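Long-range contacts in putative phosphohydrolase (Shewanella amazonensis, PDB 3M1T), which is of unproven function but, as a helical HDOD-domain protein related to the HD phosphohydrolases, is probably involved in signal transduction: residues A[51-56]-A[85-89]; A[115-119]-A[259-263]; A[141-145]-A[176-182]; A[152-156]-A[169-174]; A[194-198]-A[209-215]. All coordinates share one frame; numbering follows the deposited sequence.

Contact 1: A[51-56]-A[85-89]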
# COMPACT_ATOMS: atom_id res chain seq x y z
N ARG A 51 -12.51 -5.84 12.24
CA ARG A 51 -12.02 -5.58 10.88
C ARG A 51 -10.82 -6.47 10.59
O ARG A 51 -10.70 -7.02 9.49
CB ARG A 51 -11.66 -4.10 10.69
CG ARG A 51 -11.20 -3.76 9.27
CD ARG A 51 -10.78 -2.29 9.13
NE ARG A 51 -11.82 -1.43 9.69
CZ ARG A 51 -11.65 -0.52 10.65
NH1 ARG A 51 -10.45 -0.23 11.22
NH2 ARG A 51 -12.73 0.14 11.04
N VAL A 52 -9.90 -6.60 11.56
CA VAL A 52 -8.74 -7.49 11.40
C VAL A 52 -9.20 -8.91 11.09
O VAL A 52 -8.70 -9.57 10.16
CB VAL A 52 -7.83 -7.46 12.65
CG1 VAL A 52 -6.75 -8.49 12.60
CG2 VAL A 52 -7.24 -6.07 12.79
N LEU A 53 -10.17 -9.39 11.86
CA LEU A 53 -10.63 -10.75 11.67
C LEU A 53 -11.36 -10.96 10.34
O LEU A 53 -11.23 -12.02 9.72
CB LEU A 53 -11.50 -11.19 12.85
CG LEU A 53 -10.75 -11.41 14.17
CD1 LEU A 53 -11.74 -11.75 15.30
CD2 LEU A 53 -9.67 -12.49 14.05
N ARG A 54 -12.12 -9.97 9.87
CA ARG A 54 -12.72 -10.06 8.54
C ARG A 54 -11.68 -10.18 7.44
O ARG A 54 -11.86 -10.93 6.46
CB ARG A 54 -13.58 -8.84 8.25
CG ARG A 54 -14.90 -8.83 9.04
CD ARG A 54 -15.92 -7.92 8.40
NE ARG A 54 -15.52 -6.50 8.37
CZ ARG A 54 -15.55 -5.67 9.43
NH1 ARG A 54 -15.93 -6.11 10.61
NH2 ARG A 54 -15.22 -4.40 9.29
N LEU A 55 -10.59 -9.42 7.58
CA LEU A 55 -9.48 -9.53 6.63
C LEU A 55 -8.82 -10.89 6.75
O LEU A 55 -8.47 -11.49 5.73
CB LEU A 55 -8.43 -8.44 6.85
CG LEU A 55 -8.90 -7.02 6.52
CD1 LEU A 55 -7.76 -6.04 6.75
CD2 LEU A 55 -9.40 -6.89 5.09
N ALA A 56 -8.68 -11.38 7.97
CA ALA A 56 -8.05 -12.67 8.21
C ALA A 56 -8.90 -13.82 7.69
O ALA A 56 -8.36 -14.87 7.38
CB ALA A 56 -7.77 -12.87 9.67
N LEU A 85 -2.03 -7.40 9.24
CA LEU A 85 -3.46 -7.15 9.15
C LEU A 85 -3.92 -6.06 10.10
O LEU A 85 -4.85 -5.31 9.77
CB LEU A 85 -4.26 -8.46 9.37
CG LEU A 85 -4.05 -9.52 8.30
CD1 LEU A 85 -4.95 -10.68 8.66
CD2 LEU A 85 -4.32 -9.00 6.86
N VAL A 86 -3.27 -5.95 11.25
CA VAL A 86 -3.55 -4.84 12.19
C VAL A 86 -3.16 -3.53 11.54
O VAL A 86 -3.90 -2.59 11.57
CB VAL A 86 -2.84 -5.02 13.56
CG1 VAL A 86 -3.04 -3.78 14.42
CG2 VAL A 86 -3.37 -6.28 14.25
N ILE A 87 -1.97 -3.48 10.93
CA ILE A 87 -1.52 -2.27 10.26
C ILE A 87 -2.52 -1.89 9.21
O ILE A 87 -2.93 -0.75 9.11
CB ILE A 87 -0.12 -2.46 9.67
CG1 ILE A 87 0.89 -2.58 10.79
CG2 ILE A 87 0.22 -1.26 8.71
CD1 ILE A 87 2.25 -3.15 10.34
N ALA A 88 -2.86 -2.85 8.33
CA ALA A 88 -3.86 -2.58 7.30
C ALA A 88 -5.17 -2.04 7.82
O ALA A 88 -5.70 -1.02 7.31
CB ALA A 88 -4.11 -3.89 6.41
N SER A 89 -5.66 -2.66 8.90
CA SER A 89 -6.97 -2.29 9.46
C SER A 89 -6.90 -0.90 10.08
O SER A 89 -7.82 -0.09 9.95
CB SER A 89 -7.41 -3.31 10.49
OG SER A 89 -7.56 -4.55 9.85
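Leu-85 opens the meeting of helices 46-56 and 79-94 by resting its CB near Val-52 CG1 and sending its two methyls to different neighbours. Its CD1 lies 3.7 Å from Ala-56 CB, while CD2 reaches Leu-55 CB 4.1 Å away. One residue on, the CB of Val-86 points away from helix 46-56, yet its CG2 still meets Val-52 CG2; Val-86 also packs on Leu-24 and Val-28 of helix 19-29. Ala-88 adds a methyl beside Leu-55 CD1. Ser-89 comes last, its hydroxyl lodged between two methyls: OG is 3.3 Å from Val-52 CG2 and 3.4 Å from Leu-55 CD1. With OG beside its own backbone N (chi1 -62°), the hydroxyl turns back along the helix and donates to Leu-85 O at 2.8 Å, while Ser-89 N reaches the same oxygen from the opposite face of its plane. The serine carbonyl takes a further bond from Arg-51, which in the conformer described bends at chi3 and sets NH1 2.9 Å from Ser-89 O; the N-H is far from straight at 133° and arrives above the carbonyl plane. A leucine in place of Ser-89 would probably force Val-52 and Leu-55 apart and would leave Leu-85 O with one donor fewer. In this helical HDOD domain, then, two helices whose short axes run 119° apart are joined by a mainly apolar surface, within which the serine hydroxyl spends its proton on its own helix and can lie among methyl groups.

Contact 2: A[115-119]-A[259-263]; sequences IICQE and KLAKM
Glu-119 and Lys-259 both start with CG anti to the backbone N (chi1 177° and 178°) and then bend at chi2, and the lysine bends again at chi4, which folds its ammonium back to the carboxylate. The resulting salt bridge is short, with Lys-259 NZ 2.6 Å from Glu-119 OE1, and the ammonium meets that oxygen from above the carboxylate plane. The two chains cross on a slant, and Lys-259 CG comes within 3.5 Å of Glu-119 CD, laying the lysine's aliphatic part against the acid group it neutralises. The other oxygen, OE2, is held by a second salt bridge to NE of Arg-123, one turn further along helix 103-124. Two cations thus share one buried carboxylate, which would be expected to keep it ionised.

Here the long helix 103-124 of the HDOD domain meets the short helix 256-263, close to the C-terminal end of the chain. The axes of the two segments approach to 10.8 Å and run roughly antiparallel, at 148°, so that side chains rather than backbones fill the interval. Selenomethionine Met-263 curls at chi3 and slides past Ile-115, its CE 3.5 Å from Ile-115 CG2 and its selenium 3.7 Å from the same methyl. That CE also lies 4.0 Å from Glu-119 CB. Leu-260 crosses Ile-116 at about a right angle, setting CD2 equally close, at 4.0 Å, to Ile-116 CG1 and CG2. Beyond this pair, Ile-116 continues onto Ala-221 and Ile-224 of helix 213-227, and Leu-260 onto Leu-240 of helix 236-247.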
# COMPACT_ATOMS: atom_id res chain seq x y z
N ILE A 115 -0.74 -7.77 -2.20
CA ILE A 115 -0.57 -9.22 -2.34
C ILE A 115 0.51 -9.58 -3.36
O ILE A 115 1.36 -10.49 -3.15
CB ILE A 115 -1.95 -9.89 -2.70
CG1 ILE A 115 -2.89 -9.84 -1.50
CG2 ILE A 115 -1.73 -11.32 -3.27
CD1 ILE A 115 -4.35 -10.18 -1.92
N ILE A 116 0.48 -8.86 -4.48
CA ILE A 116 1.49 -9.03 -5.51
C ILE A 116 2.88 -8.69 -4.98
O ILE A 116 3.82 -9.47 -5.11
CB ILE A 116 1.17 -8.23 -6.80
CG1 ILE A 116 -0.13 -8.70 -7.46
CG2 ILE A 116 2.37 -8.33 -7.82
CD1 ILE A 116 -0.72 -7.65 -8.40
N CYS A 117 3.01 -7.55 -4.29
CA CYS A 117 4.31 -7.19 -3.74
C CYS A 117 4.88 -8.27 -2.77
O CYS A 117 6.06 -8.56 -2.75
CB CYS A 117 4.18 -5.88 -2.95
SG CYS A 117 4.03 -4.41 -3.95
N GLN A 118 4.02 -8.80 -1.93
CA GLN A 118 4.41 -9.84 -1.00
C GLN A 118 5.04 -11.05 -1.70
O GLN A 118 6.02 -11.64 -1.21
CB GLN A 118 3.19 -10.26 -0.18
CG GLN A 118 3.50 -11.08 1.04
CD GLN A 118 2.27 -11.29 1.92
OE1 GLN A 118 1.24 -11.79 1.45
NE2 GLN A 118 2.38 -10.92 3.20
N GLU A 119 4.45 -11.46 -2.82
CA GLU A 119 4.95 -12.55 -3.63
C GLU A 119 6.30 -12.17 -4.27
O GLU A 119 7.23 -12.97 -4.30
CB GLU A 119 3.96 -12.88 -4.75
CG GLU A 119 4.43 -13.97 -5.70
CD GLU A 119 4.73 -15.31 -5.03
OE1 GLU A 119 4.10 -15.62 -3.98
OE2 GLU A 119 5.55 -16.06 -5.60
N LYS A 259 1.31 -18.23 -10.38
CA LYS A 259 1.08 -17.84 -8.98
C LYS A 259 0.20 -16.61 -8.91
O LYS A 259 -0.72 -16.56 -8.07
CB LYS A 259 2.40 -17.63 -8.25
CG LYS A 259 2.30 -17.18 -6.78
CD LYS A 259 1.58 -18.24 -5.94
CE LYS A 259 1.62 -17.95 -4.43
NZ LYS A 259 3.02 -18.03 -3.85
N LEU A 260 0.49 -15.60 -9.74
CA LEU A 260 -0.31 -14.39 -9.76
C LEU A 260 -1.76 -14.68 -10.16
O LEU A 260 -2.71 -14.08 -9.61
CB LEU A 260 0.30 -13.33 -10.65
CG LEU A 260 1.66 -12.81 -10.18
CD1 LEU A 260 2.26 -11.89 -11.25
CD2 LEU A 260 1.54 -12.12 -8.82
N ALA A 261 -1.95 -15.60 -11.09
CA ALA A 261 -3.29 -15.98 -11.50
C ALA A 261 -4.05 -16.64 -10.34
O ALA A 261 -5.27 -16.44 -10.19
CB ALA A 261 -3.24 -16.93 -12.72
N LYS A 262 -3.35 -17.46 -9.55
CA LYS A 262 -3.99 -18.11 -8.40
C LYS A 262 -4.51 -17.04 -7.42
O LYS A 262 -5.60 -17.17 -6.85
CB LYS A 262 -3.01 -19.06 -7.67
CG LYS A 262 -2.72 -20.40 -8.39
CD LYS A 262 -1.96 -21.38 -7.48
N MSE A 263 -3.77 -15.95 -7.27
CA MSE A 263 -4.11 -14.95 -6.24
C MSE A 263 -4.96 -13.81 -6.75
O MSE A 263 -5.49 -13.00 -5.94
CB MSE A 263 -2.84 -14.41 -5.64
CG MSE A 263 -1.96 -15.54 -5.17
SE MSE A 263 -0.64 -14.80 -4.04
CE MSE A 263 0.08 -13.64 -5.22

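Contact 3: A[141-145]-A[176-182]; sequences GELLI and YDNAEIG
Ile-145 lays its CD1 methyl over the first turn of helix 178-188, 3.7 Å from Asn-178 CA, and crosses the asparagine side chain at about a right angle. The packing is that of two helices meeting almost perpendicularly, 98° between their short axes, at a glycine-glycine crossing within the all-helical HDOD domain. Gly-141 and Gly-182 bring their CA atoms to 3.8 Å. A side chain on Gly-141 would run into Asn-178 O, which instead receives a nearly straight CA-H...O contact from Gly-141 CA at 3.4 Å.

Around the crossing the branched residues fill in. Ile-181 holds CG2 between its backbone N and carbonyl carbon, and this methyl faces both Gly-141 O and Ile-145 CG1. Its other branch, CG1, passes Leu-144 CD1 at 4.1 Å. Ile-145 CG1 also comes to the edge of the Tyr-176 ring.

The start of helix 178-188 is fixed by a capping box: Asp-177 OD1 accepts from Glu-180 N at 3.0 Å, and Glu-180 OE1 takes the N-H of Asp-177 in return. The Asn-178 amide turns to helix 166-174, where ND2 bonds to Glu-170. The two backbones are also bridged by a single water, which accepts from Gly-141 N at 2.8 Å and donates to Asn-178 O at 3.0 Å.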
# COMPACT_ATOMS: atom_id res chain seq x y z
N GLY A 141 -1.51 8.85 -1.01
CA GLY A 141 -1.25 10.21 -1.47
C GLY A 141 -2.28 10.67 -2.50
O GLY A 141 -2.59 11.86 -2.51
N GLU A 142 -2.78 9.77 -3.32
CA GLU A 142 -3.87 10.08 -4.27
C GLU A 142 -5.04 10.72 -3.50
O GLU A 142 -5.56 11.81 -3.82
CB GLU A 142 -4.31 8.76 -4.95
CG GLU A 142 -5.13 8.90 -6.22
CD GLU A 142 -5.29 7.58 -6.98
OE1 GLU A 142 -4.80 6.51 -6.54
OE2 GLU A 142 -5.94 7.61 -8.04
N LEU A 143 -5.45 10.03 -2.44
CA LEU A 143 -6.55 10.48 -1.58
C LEU A 143 -6.26 11.81 -0.90
O LEU A 143 -7.12 12.68 -0.80
CB LEU A 143 -6.90 9.38 -0.57
CG LEU A 143 -7.24 8.04 -1.20
CD1 LEU A 143 -7.54 7.04 -0.13
CD2 LEU A 143 -8.44 8.13 -2.25
N LEU A 144 -5.03 11.98 -0.42
CA LEU A 144 -4.68 13.19 0.29
C LEU A 144 -4.82 14.40 -0.67
O LEU A 144 -5.22 15.46 -0.20
CB LEU A 144 -3.22 13.11 0.79
CG LEU A 144 -2.93 12.14 1.91
CD1 LEU A 144 -1.44 12.26 2.25
CD2 LEU A 144 -3.74 12.51 3.18
N ILE A 145 -4.39 14.25 -1.91
CA ILE A 145 -4.47 15.36 -2.88
C ILE A 145 -5.92 15.75 -3.17
O ILE A 145 -6.29 16.95 -3.20
CB ILE A 145 -3.68 15.10 -4.12
CG1 ILE A 145 -2.16 15.09 -3.80
CG2 ILE A 145 -4.01 16.17 -5.24
CD1 ILE A 145 -1.36 14.70 -4.92
N TYR A 176 4.68 19.04 -5.78
CA TYR A 176 5.02 17.69 -5.38
C TYR A 176 4.00 16.77 -6.02
O TYR A 176 2.98 17.28 -6.55
CB TYR A 176 4.96 17.57 -3.82
CG TYR A 176 3.65 17.95 -3.23
CD1 TYR A 176 2.60 17.05 -3.25
CD2 TYR A 176 3.38 19.23 -2.78
CE1 TYR A 176 1.40 17.41 -2.77
CE2 TYR A 176 2.15 19.60 -2.25
CZ TYR A 176 1.14 18.69 -2.29
OH TYR A 176 -0.09 19.06 -1.81
N ASP A 177 4.24 15.46 -5.98
CA ASP A 177 3.27 14.51 -6.54
C ASP A 177 2.71 13.56 -5.48
O ASP A 177 3.03 13.65 -4.27
CB ASP A 177 3.79 13.72 -7.73
CG ASP A 177 4.95 12.82 -7.42
OD1 ASP A 177 5.06 12.31 -6.30
OD2 ASP A 177 5.81 12.63 -8.33
N ASN A 178 1.78 12.73 -5.95
CA ASN A 178 1.05 11.87 -5.00
C ASN A 178 1.96 10.82 -4.29
O ASN A 178 1.67 10.43 -3.15
CB ASN A 178 -0.13 11.21 -5.70
CG ASN A 178 0.28 10.18 -6.68
OD1 ASN A 178 0.45 9.05 -6.32
ND2 ASN A 178 0.48 10.58 -7.98
N ALA A 179 3.04 10.42 -4.94
CA ALA A 179 3.97 9.48 -4.38
C ALA A 179 4.73 10.17 -3.23
O ALA A 179 4.95 9.58 -2.14
CB ALA A 179 4.94 8.87 -5.42
N GLU A 180 5.13 11.41 -3.45
CA GLU A 180 5.89 12.19 -2.46
C GLU A 180 5.03 12.47 -1.23
O GLU A 180 5.49 12.31 -0.07
CB GLU A 180 6.38 13.47 -3.07
CG GLU A 180 7.51 13.23 -4.03
CD GLU A 180 7.99 14.50 -4.69
OE1 GLU A 180 7.20 15.45 -4.91
OE2 GLU A 180 9.21 14.52 -4.97
N ILE A 181 3.77 12.91 -1.41
CA ILE A 181 2.93 13.22 -0.26
C ILE A 181 2.49 11.94 0.45
O ILE A 181 2.39 11.95 1.68
CB ILE A 181 1.75 14.20 -0.57
CG1 ILE A 181 1.30 14.85 0.74
CG2 ILE A 181 0.65 13.52 -1.42
CD1 ILE A 181 0.24 15.98 0.52
N GLY A 182 2.28 10.84 -0.27
CA GLY A 182 2.03 9.55 0.36
C GLY A 182 3.23 9.09 1.19
O GLY A 182 3.06 8.56 2.31
O HOH W 1 0.81 7.69 -2.13

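Contact 4: A[152-156]-A[169-174]; sequences VAATI and MEKELL
Ile-156 projects its CD1 methyl against Glu-170, crossing that side chain at about a right angle with CD1 3.6 Å from Glu-170 CG. Its CG2, anti to the backbone N, meets Met-169 CB at 3.8 Å, while CG1 meets Leu-173 CD1 as the two side chains slide past each other in opposite directions. One turn earlier, Val-152 uses a single methyl twice: CG1 lies 3.7 Å from Leu-174 CD2 and 3.9 Å from Leu-173 CB. At the outer margin, Thr-155 CG2 approaches Leu-173 CD1 more loosely, and the threonine hydroxyl bonds back to Ala-151 O. Cutting Ile-156 back to an alanine removes CG1, CG2 and CD1 and is likely to open a gap between Met-169, Glu-170 and Leu-173, with Glu-170 CG losing its neighbouring methyl. No hydrogen bond joins the two segments.

What positions this layer lies further in. Ile-145 of helix 140-148 packs against both Leu-174 and Glu-170, whose carboxylate is engaged by Asn-178. The axes of segments 152-156 and 169-174 lie 10.3 Å apart at 141°, a roughly antiparallel helical hairpin near the surface of the HDOD domain.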
# COMPACT_ATOMS: atom_id res chain seq x y z
N VAL A 152 -7.66 21.75 -7.58
CA VAL A 152 -6.50 21.30 -8.32
C VAL A 152 -6.61 19.85 -8.77
O VAL A 152 -6.31 19.52 -9.89
CB VAL A 152 -5.19 21.58 -7.55
CG1 VAL A 152 -4.01 20.88 -8.21
CG2 VAL A 152 -5.01 23.09 -7.51
N ALA A 153 -7.05 18.96 -7.87
CA ALA A 153 -7.21 17.56 -8.24
C ALA A 153 -8.15 17.38 -9.40
O ALA A 153 -7.88 16.61 -10.29
CB ALA A 153 -7.72 16.75 -7.03
N ALA A 154 -9.27 18.10 -9.41
CA ALA A 154 -10.19 18.01 -10.50
C ALA A 154 -9.60 18.54 -11.83
O ALA A 154 -9.77 17.97 -12.92
CB ALA A 154 -11.50 18.80 -10.16
N THR A 155 -8.90 19.66 -11.71
CA THR A 155 -8.22 20.26 -12.87
C THR A 155 -7.21 19.28 -13.43
O THR A 155 -7.09 19.13 -14.68
CB THR A 155 -7.58 21.58 -12.45
OG1 THR A 155 -8.65 22.47 -12.08
CG2 THR A 155 -6.76 22.18 -13.62
N ILE A 156 -6.51 18.58 -12.54
CA ILE A 156 -5.52 17.59 -12.99
C ILE A 156 -6.20 16.44 -13.71
O ILE A 156 -5.79 16.01 -14.77
CB ILE A 156 -4.64 17.09 -11.83
CG1 ILE A 156 -3.73 18.23 -11.33
CG2 ILE A 156 -3.82 15.87 -12.26
CD1 ILE A 156 -2.94 17.96 -10.12
N MSE A 169 1.58 16.68 -13.86
CA MSE A 169 0.61 17.71 -13.53
C MSE A 169 0.59 18.11 -12.07
O MSE A 169 0.52 19.28 -11.74
CB MSE A 169 -0.77 17.26 -13.96
CG MSE A 169 -0.99 17.31 -15.43
SE MSE A 169 -1.12 19.09 -16.21
CE MSE A 169 -2.67 19.72 -15.19
N GLU A 170 0.66 17.13 -11.17
CA GLU A 170 0.73 17.40 -9.76
C GLU A 170 1.97 18.25 -9.42
O GLU A 170 1.85 19.25 -8.70
CB GLU A 170 0.75 16.07 -8.99
CG GLU A 170 -0.63 15.38 -8.97
CD GLU A 170 -0.58 13.89 -8.58
OE1 GLU A 170 0.53 13.32 -8.38
OE2 GLU A 170 -1.68 13.28 -8.48
N LYS A 171 3.14 17.86 -9.93
CA LYS A 171 4.31 18.71 -9.73
C LYS A 171 4.17 20.12 -10.19
O LYS A 171 4.54 21.05 -9.51
CB LYS A 171 5.63 18.06 -10.17
CG LYS A 171 6.49 17.75 -8.94
CD LYS A 171 7.63 16.80 -9.20
CE LYS A 171 7.80 15.81 -8.04
NZ LYS A 171 9.27 15.56 -7.70
N GLU A 172 3.56 20.31 -11.36
CA GLU A 172 3.36 21.62 -11.86
C GLU A 172 2.50 22.45 -10.98
O GLU A 172 2.86 23.60 -10.75
CB GLU A 172 2.72 21.63 -13.28
CG GLU A 172 3.61 21.08 -14.39
CD GLU A 172 3.18 21.46 -15.79
OE1 GLU A 172 2.28 22.30 -15.90
OE2 GLU A 172 3.82 20.96 -16.75
N LEU A 173 1.33 21.94 -10.55
CA LEU A 173 0.36 22.77 -9.87
C LEU A 173 0.52 22.79 -8.34
O LEU A 173 0.07 23.72 -7.70
CB LEU A 173 -1.06 22.31 -10.24
CG LEU A 173 -1.41 22.53 -11.71
CD1 LEU A 173 -2.83 21.99 -11.98
CD2 LEU A 173 -1.30 23.99 -12.02
N LEU A 174 1.13 21.76 -7.79
CA LEU A 174 1.30 21.61 -6.34
C LEU A 174 2.75 21.71 -5.89
O LEU A 174 2.97 21.99 -4.71
CB LEU A 174 0.78 20.26 -5.89
CG LEU A 174 -0.72 19.98 -6.17
CD1 LEU A 174 -1.02 18.49 -5.92
CD2 LEU A 174 -1.60 20.92 -5.38

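Contact 5: A[194-198]-A[209-215]; sequences HLVKG and EPYSKLA
The backbones come closest where Gly-198 CA stands 3.9 Å from Ala-215 CA, and Ala-215 CA also makes a CH...O contact to Gly-198 O. Leu-214 fills the space beside the glycine, its CB 3.9 Å from Gly-198 CA, where a side chain on that glycine would collide with it. Its CD1 runs on to His-194 O at 3.5 Å and brushes Leu-195 CD2; beyond, Leu-214 and Leu-195 both rest on Glu-130 of helix 128-137.

Ser-212 is the N-cap of helix 213-227, which here packs on helix 193-200 in this all-helical fold. With OG anti to the backbone N (chi1 168°), the hydroxyl turns to accept from Ala-215 N at 3.1 Å, the N-H being nearly straight at 162°. The same OG holds a water that donates to His-194 O, so the cap is tied to the neighbouring helix through solvent.

Lys-197 stretches fully extended alongside Ser-212 CB toward the loop. There NZ donates to Pro-210 O at 2.7 Å, coming from above the carbonyl plane, close by the ring of a proline that follows a cis peptide bond. A second water accepts from Lys-197 NZ at 2.9 Å and passes a hydrogen to Tyr-211 O, so the ammonium reaches Pro-210 O directly and Tyr-211 O through water, while Tyr-211 OH bonds to Ala-247 O.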
# COMPACT_ATOMS: atom_id res chain seq x y z
N HIS A 194 12.65 2.62 4.97
CA HIS A 194 12.53 1.76 3.81
C HIS A 194 11.17 1.86 3.13
O HIS A 194 11.06 1.93 1.90
CB HIS A 194 12.76 0.26 4.18
CG HIS A 194 14.15 -0.07 4.53
ND1 HIS A 194 15.23 0.37 3.79
CD2 HIS A 194 14.66 -0.80 5.55
CE1 HIS A 194 16.35 -0.05 4.38
NE2 HIS A 194 16.02 -0.78 5.44
N LEU A 195 10.12 1.81 3.94
CA LEU A 195 8.77 1.93 3.45
C LEU A 195 8.57 3.26 2.76
O LEU A 195 7.98 3.38 1.68
CB LEU A 195 7.76 1.69 4.58
CG LEU A 195 7.65 0.23 5.00
CD1 LEU A 195 6.78 0.11 6.25
CD2 LEU A 195 7.01 -0.63 3.92
N VAL A 196 8.97 4.34 3.45
CA VAL A 196 8.84 5.71 2.92
C VAL A 196 9.50 5.83 1.53
O VAL A 196 8.87 6.34 0.60
CB VAL A 196 9.42 6.74 3.92
CG1 VAL A 196 9.44 8.17 3.28
CG2 VAL A 196 8.60 6.66 5.24
N LYS A 197 10.71 5.32 1.42
CA LYS A 197 11.46 5.44 0.14
C LYS A 197 10.79 4.59 -0.94
O LYS A 197 10.72 5.02 -2.11
CB LYS A 197 12.87 5.04 0.35
CG LYS A 197 13.71 5.19 -0.93
CD LYS A 197 15.11 4.62 -0.70
CE LYS A 197 16.01 4.89 -1.90
NZ LYS A 197 17.33 4.29 -1.63
N GLY A 198 10.22 3.46 -0.56
CA GLY A 198 9.47 2.60 -1.55
C GLY A 198 8.32 3.36 -2.13
O GLY A 198 8.16 3.44 -3.35
N GLU A 209 18.77 6.37 -5.90
CA GLU A 209 20.18 6.07 -5.66
C GLU A 209 20.46 6.06 -4.19
O GLU A 209 20.32 7.11 -3.52
CB GLU A 209 21.07 7.14 -6.31
CG GLU A 209 22.52 6.88 -6.12
CD GLU A 209 22.94 5.52 -6.71
OE1 GLU A 209 22.55 5.26 -7.88
OE2 GLU A 209 23.59 4.74 -6.01
N PRO A 210 20.80 4.91 -3.61
CA PRO A 210 20.78 3.58 -4.24
C PRO A 210 19.37 3.13 -4.56
O PRO A 210 18.38 3.72 -4.10
CB PRO A 210 21.36 2.68 -3.15
CG PRO A 210 21.07 3.37 -1.89
CD PRO A 210 21.08 4.80 -2.16
N TYR A 211 19.29 2.07 -5.38
CA TYR A 211 18.00 1.52 -5.74
C TYR A 211 17.20 1.02 -4.58
O TYR A 211 17.74 0.42 -3.64
CB TYR A 211 18.28 0.34 -6.68
CG TYR A 211 17.03 -0.24 -7.32
CD1 TYR A 211 16.41 0.41 -8.39
CD2 TYR A 211 16.51 -1.45 -6.90
CE1 TYR A 211 15.24 -0.16 -9.00
CE2 TYR A 211 15.40 -1.99 -7.51
CZ TYR A 211 14.76 -1.34 -8.51
OH TYR A 211 13.65 -1.94 -9.08
N SER A 212 15.90 1.28 -4.62
CA SER A 212 14.94 0.76 -3.63
C SER A 212 14.20 -0.44 -4.24
O SER A 212 13.40 -0.28 -5.18
CB SER A 212 13.90 1.82 -3.29
OG SER A 212 12.78 1.27 -2.56
N LYS A 213 14.45 -1.61 -3.67
CA LYS A 213 13.68 -2.79 -4.10
C LYS A 213 12.18 -2.64 -3.89
O LYS A 213 11.38 -3.05 -4.73
CB LYS A 213 14.19 -4.05 -3.46
CG LYS A 213 15.60 -4.44 -3.92
CD LYS A 213 16.16 -5.62 -3.10
CE LYS A 213 17.56 -6.01 -3.65
NZ LYS A 213 18.19 -6.95 -2.67
N LEU A 214 11.78 -2.03 -2.77
CA LEU A 214 10.37 -1.81 -2.55
C LEU A 214 9.71 -0.94 -3.61
O LEU A 214 8.61 -1.24 -4.03
CB LEU A 214 10.11 -1.24 -1.14
CG LEU A 214 10.27 -2.24 -0.03
CD1 LEU A 214 10.24 -1.42 1.30
CD2 LEU A 214 9.04 -3.26 0.03
N ALA A 215 10.38 0.12 -4.06
CA ALA A 215 9.85 0.95 -5.11
C ALA A 215 9.74 0.15 -6.41
O ALA A 215 8.75 0.31 -7.09
CB ALA A 215 10.71 2.20 -5.34
O HOH W 2 13.09 1.22 0.11
O HOH W 3 17.28 1.45 -0.96

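Contacts 3 and 4 form one continuous patch, their centres 11 Å apart. Asn-178 ND2 meets Glu-170 OE1 at 2.8 Å, probably as a hydrogen bond, and Lys-171 NZ pairs with Glu-180 OE2 at 2.9 Å, so the hairpin of contact 4 is fixed to the capped helix of contact 3. The others stand apart. Contact 1 lies across the chain's centre from contact 3, about 24 Å between centres. Contact 2 closes a long excursion of the chain that includes contacts 3, 4 and 5; its nearest atoms come within about 6 Å of contact 5 without touching.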